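PDB 3H9P: putative triphosphoribosyl-dephospho-coA synthase from Archaeoglobus fulgidus DSM 4304, which is of unknown function, although its family membership suggests that it may bind ATP and act as a triphosphoribosyl-dephospho-CoA synthase. Local coordinates for residues V65-S70 with I240-A245; G74-I79 with G160-L165. All coordinates share one frame; numbering follows the deposited sequence.

Interaction 1 of 2, residues V65-S70 with I240-A245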
loop_
_atom_site.group_PDB
_atom_site.type_symbol
_atom_site.label_atom_id
_atom_site.label_comp_id
_atom_site.label_asym_id
_atom_site.label_seq_id
_atom_site.Cartn_x
_atom_site.Cartn_y
_atom_site.Cartn_z
ATOM N N VAL A 65 19.229 -9.231 -5.668
ATOM C CA VAL A 65 19.375 -9.566 -7.060
ATOM C C VAL A 65 19.885 -8.387 -7.917
ATOM O O VAL A 65 20.767 -8.574 -8.764
ATOM C CB VAL A 65 18.067 -10.273 -7.576
ATOM C CG1 VAL A 65 18.032 -10.365 -9.046
ATOM C CG2 VAL A 65 17.955 -11.651 -6.927
ATOM N N PRO A 66 19.354 -7.168 -7.715
ATOM C CA PRO A 66 19.922 -6.079 -8.537
ATOM C C PRO A 66 21.395 -5.770 -8.243
ATOM O O PRO A 66 22.115 -5.392 -9.174
ATOM C CB PRO A 66 19.068 -4.867 -8.163
ATOM C CG PRO A 66 17.817 -5.424 -7.723
ATOM C CD PRO A 66 18.165 -6.702 -6.991
ATOM N N LEU A 67 21.820 -5.920 -6.979
ATOM C CA LEU A 67 23.227 -5.734 -6.643
ATOM C C LEU A 67 24.073 -6.852 -7.218
ATOM O O LEU A 67 25.143 -6.595 -7.721
ATOM C CB LEU A 67 23.456 -5.647 -5.127
ATOM C CG LEU A 67 22.604 -4.603 -4.392
ATOM C CD1 LEU A 67 22.651 -4.837 -2.877
ATOM C CD2 LEU A 67 22.898 -3.178 -4.817
ATOM N N ILE A 68 23.572 -8.091 -7.155
ATOM C CA ILE A 68 24.301 -9.200 -7.717
ATOM C C ILE A 68 24.427 -9.105 -9.250
ATOM O O ILE A 68 25.410 -9.542 -9.834
ATOM C CB ILE A 68 23.746 -10.541 -7.244
ATOM C CG1 ILE A 68 23.958 -10.621 -5.703
ATOM C CG2 ILE A 68 24.484 -11.712 -7.995
ATOM C CD1 ILE A 68 23.164 -11.691 -4.936
ATOM N N SER A 69 23.446 -8.494 -9.891
ATOM C CA SER A 69 23.469 -8.362 -11.344
ATOM C C SER A 69 24.579 -7.432 -11.757
ATOM O O SER A 69 25.018 -7.471 -12.897
ATOM C CB SER A 69 22.130 -7.851 -11.884
ATOM O OG SER A 69 22.041 -6.448 -11.719
ATOM N N SER A 70 25.041 -6.621 -10.802
ATOM C CA SER A 70 26.157 -5.681 -11.020
ATOM C C SER A 70 27.400 -6.036 -10.185
ATOM O O SER A 70 28.208 -5.154 -9.859
ATOM C CB SER A 70 25.704 -4.267 -10.656
ATOM O OG SER A 70 24.469 -3.961 -11.280
ATOM N N ILE A 240 25.423 -6.147 4.238
ATOM C CA ILE A 240 26.493 -7.124 4.336
ATOM C C ILE A 240 27.091 -7.360 2.959
ATOM O O ILE A 240 28.293 -7.341 2.796
ATOM C CB ILE A 240 26.014 -8.494 4.941
ATOM C CG1 ILE A 240 25.645 -8.364 6.427
ATOM C CG2 ILE A 240 27.127 -9.566 4.826
ATOM C CD1 ILE A 240 24.902 -9.577 7.010
ATOM N N PHE A 241 26.232 -7.564 1.963
ATOM C CA PHE A 241 26.692 -7.760 0.613
ATOM C C PHE A 241 27.565 -6.598 0.142
ATOM O O PHE A 241 28.641 -6.813 -0.373
ATOM C CB PHE A 241 25.579 -8.053 -0.409
ATOM C CG PHE A 241 26.142 -8.312 -1.818
ATOM C CD1 PHE A 241 26.717 -9.533 -2.140
ATOM C CD2 PHE A 241 26.211 -7.289 -2.757
ATOM C CE1 PHE A 241 27.309 -9.765 -3.401
ATOM C CE2 PHE A 241 26.795 -7.502 -4.026
ATOM C CZ PHE A 241 27.354 -8.744 -4.343
ATOM N N LEU A 242 27.094 -5.373 0.291
ATOM C CA LEU A 242 27.952 -4.230 -0.076
ATOM C C LEU A 242 29.260 -4.168 0.708
ATOM O O LEU A 242 30.325 -3.940 0.120
ATOM C CB LEU A 242 27.195 -2.901 0.004
ATOM C CG LEU A 242 26.029 -2.846 -0.990
ATOM C CD1 LEU A 242 25.140 -1.594 -0.833
ATOM C CD2 LEU A 242 26.566 -2.972 -2.434
ATOM N N ALA A 243 29.208 -4.417 2.016
ATOM C CA ALA A 243 30.435 -4.327 2.822
ATOM C C ALA A 243 31.480 -5.368 2.379
ATOM O O ALA A 243 32.712 -5.088 2.377
ATOM C CB ALA A 243 30.119 -4.446 4.327
ATOM N N LEU A 244 30.977 -6.563 2.033
ATOM C CA LEU A 244 31.813 -7.665 1.493
ATOM C C LEU A 244 32.504 -7.270 0.208
ATOM O O LEU A 244 33.706 -7.535 0.024
ATOM C CB LEU A 244 30.980 -8.914 1.205
ATOM C CG LEU A 244 30.423 -9.653 2.425
ATOM C CD1 LEU A 244 29.581 -10.804 1.970
ATOM C CD2 LEU A 244 31.560 -10.132 3.355
ATOM N N ALA A 245 31.752 -6.629 -0.678
ATOM C CA ALA A 245 32.316 -6.247 -1.946
ATOM C C ALA A 245 33.316 -5.146 -1.759
ATOM O O ALA A 245 34.283 -5.078 -2.491
ATOM C CB ALA A 245 31.250 -5.825 -2.919
#

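Interaction 2 of 2, residues G74-I79 with G160-L165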
loop_
_atom_site.group_PDB
_atom_site.type_symbol
_atom_site.label_atom_id
_atom_site.label_comp_id
_atom_site.label_asym_id
_atom_site.label_seq_id
_atom_site.Cartn_x
_atom_site.Cartn_y
_atom_site.Cartn_z
ATOM N N GLY A 74 32.677 -2.911 -9.310
ATOM C CA GLY A 74 33.799 -2.317 -8.535
ATOM C C GLY A 74 33.535 -2.449 -7.039
ATOM O O GLY A 74 33.126 -3.506 -6.566
ATOM N N GLY A 75 33.758 -1.389 -6.277
ATOM C CA GLY A 75 33.417 -1.407 -4.865
ATOM C C GLY A 75 31.931 -1.167 -4.648
ATOM O O GLY A 75 31.128 -1.174 -5.584
HETATM N N MSE A 76 31.586 -0.938 -3.397
HETATM C CA MSE A 76 30.200 -0.823 -2.940
HETATM C C MSE A 76 29.379 0.339 -3.541
HETATM O O MSE A 76 28.197 0.170 -3.835
HETATM C CB MSE A 76 30.207 -0.853 -1.417
HETATM C CG MSE A 76 29.506 0.247 -0.716
HETATM SE SE MSE A 76 30.321 0.633 1.002
HETATM C CE MSE A 76 29.405 2.254 1.382
ATOM N N VAL A 77 30.013 1.500 -3.745
ATOM C CA VAL A 77 29.345 2.615 -4.427
ATOM C C VAL A 77 29.165 2.352 -5.909
ATOM O O VAL A 77 28.135 2.672 -6.466
ATOM C CB VAL A 77 30.025 3.967 -4.156
ATOM C CG1 VAL A 77 29.710 4.982 -5.249
ATOM C CG2 VAL A 77 29.550 4.527 -2.824
ATOM N N ASP A 78 30.147 1.727 -6.538
ATOM C CA ASP A 78 30.019 1.269 -7.915
ATOM C C ASP A 78 28.912 0.250 -8.133
ATOM O O ASP A 78 28.261 0.286 -9.174
ATOM C CB ASP A 78 31.343 0.724 -8.420
ATOM C CG ASP A 78 32.385 1.788 -8.485
ATOM O OD1 ASP A 78 32.034 2.937 -8.880
ATOM O OD2 ASP A 78 33.549 1.498 -8.102
ATOM N N ILE A 79 28.694 -0.651 -7.181
ATOM C CA ILE A 79 27.714 -1.717 -7.402
ATOM C C ILE A 79 26.336 -1.100 -7.357
ATOM O O ILE A 79 25.490 -1.322 -8.233
ATOM C CB ILE A 79 27.783 -2.802 -6.311
ATOM C CG1 ILE A 79 29.203 -3.381 -6.162
ATOM C CG2 ILE A 79 26.708 -3.914 -6.549
ATOM C CD1 ILE A 79 29.730 -4.031 -7.351
ATOM N N GLY A 160 24.402 1.245 5.866
ATOM C CA GLY A 160 24.610 0.028 6.639
ATOM C C GLY A 160 26.000 -0.564 6.369
ATOM O O GLY A 160 26.680 -1.016 7.320
ATOM N N ALA A 161 26.454 -0.520 5.107
ATOM C CA ALA A 161 27.759 -1.081 4.789
ATOM C C ALA A 161 28.883 -0.293 5.495
ATOM O O ALA A 161 29.774 -0.863 6.140
ATOM C CB ALA A 161 27.972 -1.114 3.294
ATOM N N LYS A 162 28.809 1.024 5.401
ATOM C CA LYS A 162 29.729 1.886 6.120
ATOM C C LYS A 162 29.699 1.626 7.641
ATOM O O LYS A 162 30.738 1.653 8.288
ATOM C CB LYS A 162 29.419 3.333 5.804
ATOM C CG LYS A 162 29.596 3.711 4.334
ATOM C CD LYS A 162 29.278 5.209 4.129
ATOM C CE LYS A 162 29.826 5.720 2.812
ATOM N NZ LYS A 162 29.078 6.916 2.294
ATOM N N PHE A 163 28.526 1.346 8.202
ATOM C CA PHE A 163 28.421 1.048 9.621
ATOM C C PHE A 163 29.276 -0.188 9.961
ATOM O O PHE A 163 30.109 -0.151 10.880
ATOM C CB PHE A 163 26.953 0.823 9.962
ATOM C CG PHE A 163 26.647 0.657 11.443
ATOM C CD1 PHE A 163 26.235 1.744 12.208
ATOM C CD2 PHE A 163 26.674 -0.603 12.034
ATOM C CE1 PHE A 163 25.902 1.595 13.563
ATOM C CE2 PHE A 163 26.359 -0.777 13.382
ATOM C CZ PHE A 163 25.957 0.323 14.155
ATOM N N LEU A 164 29.068 -1.268 9.205
ATOM C CA LEU A 164 29.802 -2.537 9.357
ATOM C C LEU A 164 31.287 -2.357 9.193
ATOM O O LEU A 164 32.076 -2.830 10.028
ATOM C CB LEU A 164 29.321 -3.583 8.345
ATOM C CG LEU A 164 27.913 -4.172 8.530
ATOM C CD1 LEU A 164 27.455 -4.934 7.258
ATOM C CD2 LEU A 164 27.756 -5.044 9.845
ATOM N N LEU A 165 31.666 -1.679 8.108
ATOM C CA LEU A 165 33.060 -1.416 7.833
ATOM C C LEU A 165 33.749 -0.685 8.981
ATOM O O LEU A 165 34.891 -0.997 9.268
ATOM C CB LEU A 165 33.250 -0.654 6.519
ATOM C CG LEU A 165 32.856 -1.333 5.197
ATOM C CD1 LEU A 165 33.333 -0.418 4.083
ATOM C CD2 LEU A 165 33.448 -2.751 5.056
#

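Interaction 1 of 2, residues V65-S70 with I240-A245
One face of the F241 ring is met by I68, whose CG1 sits 4.1 Å from F241 CZ and is offset toward the rim of the ring. L67 approaches the same phenyl group obliquely, its CB lying 4.0 Å from F241 CE2. The CD2-CE2 side and the CZ end of the ring thus rest on two consecutive residues of helix 58-68. F241 reaches them because its CG is anti to the backbone N (chi1 -178°), which carries the ring across to the other helix. L67 also sends its CD1 branch to L242, ending 4.4 Å from L242 CG. In this all-helical chain the contact joins the C-terminal part of helix 58-68 to helix 230-246 near the C-terminus, chiefly through apolar side chains and with no hydrogen bond between the segments. L242 faces a second neighbour as well, touching S157 and A161 of helix 155-167, while I68 packs on F27 of helix 24-33. Within segment 65-70, S69 OG donates to P66 O at 2.8 Å. That hydroxyl is tilted 33° from the carbonyl plane, and S70 OG makes a weak bond to the same oxygen.

Interaction 2 of 2, residues G74-I79 with G160-L165
The selenomethionine M76 crosses K162 at about a right angle, its terminal methyl lying against the aliphatic part of the lysine chain. This is a helix-helix contact of an all-helical fold, made by the first turn of helix 76-88 with the middle of helix 155-167. M76 CG sits away from the staggered positions (chi1 127°), which makes this conformation uncertain; beyond CG the chain is extended (chi3 169°), carrying SE and CE across to the second helix. There SE lies 3.7 Å from A161 CB, and L165 CD1 makes a looser contact with SE at 4.4 Å. K162 is extended beyond CG too, and its CG, CD and CE all come near the one methyl. Since the lysine is exposed, its methylene groups border the contact on the solvent side, whereas M76 and A161 are buried, both also touching L242 of helix 230-246. No hydrogen bond links the two segments. G75 occupies the N-cap position, and the backbone N of M76 is hydrogen-bonded to E246 OE1, tying the start of this helix to the end of helix 230-246. M76 CE and K162 CG are modelled 3.3 Å apart, closer than carbon atoms normally pack, so the exact placing of that methyl is doubtful.

In the fold
The centres of the two interactions lie about 9 Å apart, on the same side of the chain's centre, with interaction 1 the more deeply buried. In chain order the segments run 65-70, 74-79, 160-165 and 240-245, so interaction 2 falls wholly between the two halves of interaction 1. Helices 58-68 and 76-88 are consecutive, and each contributes one segment. The contacts also touch directly: L242 O lies 3.5 Å from M76 CB, and A243 O is 3.6 Å from L165 CD2. Helix 230-246 thus meets all three other helices, bringing the C-terminal part of the chain together with its early and middle parts in one helical bundle.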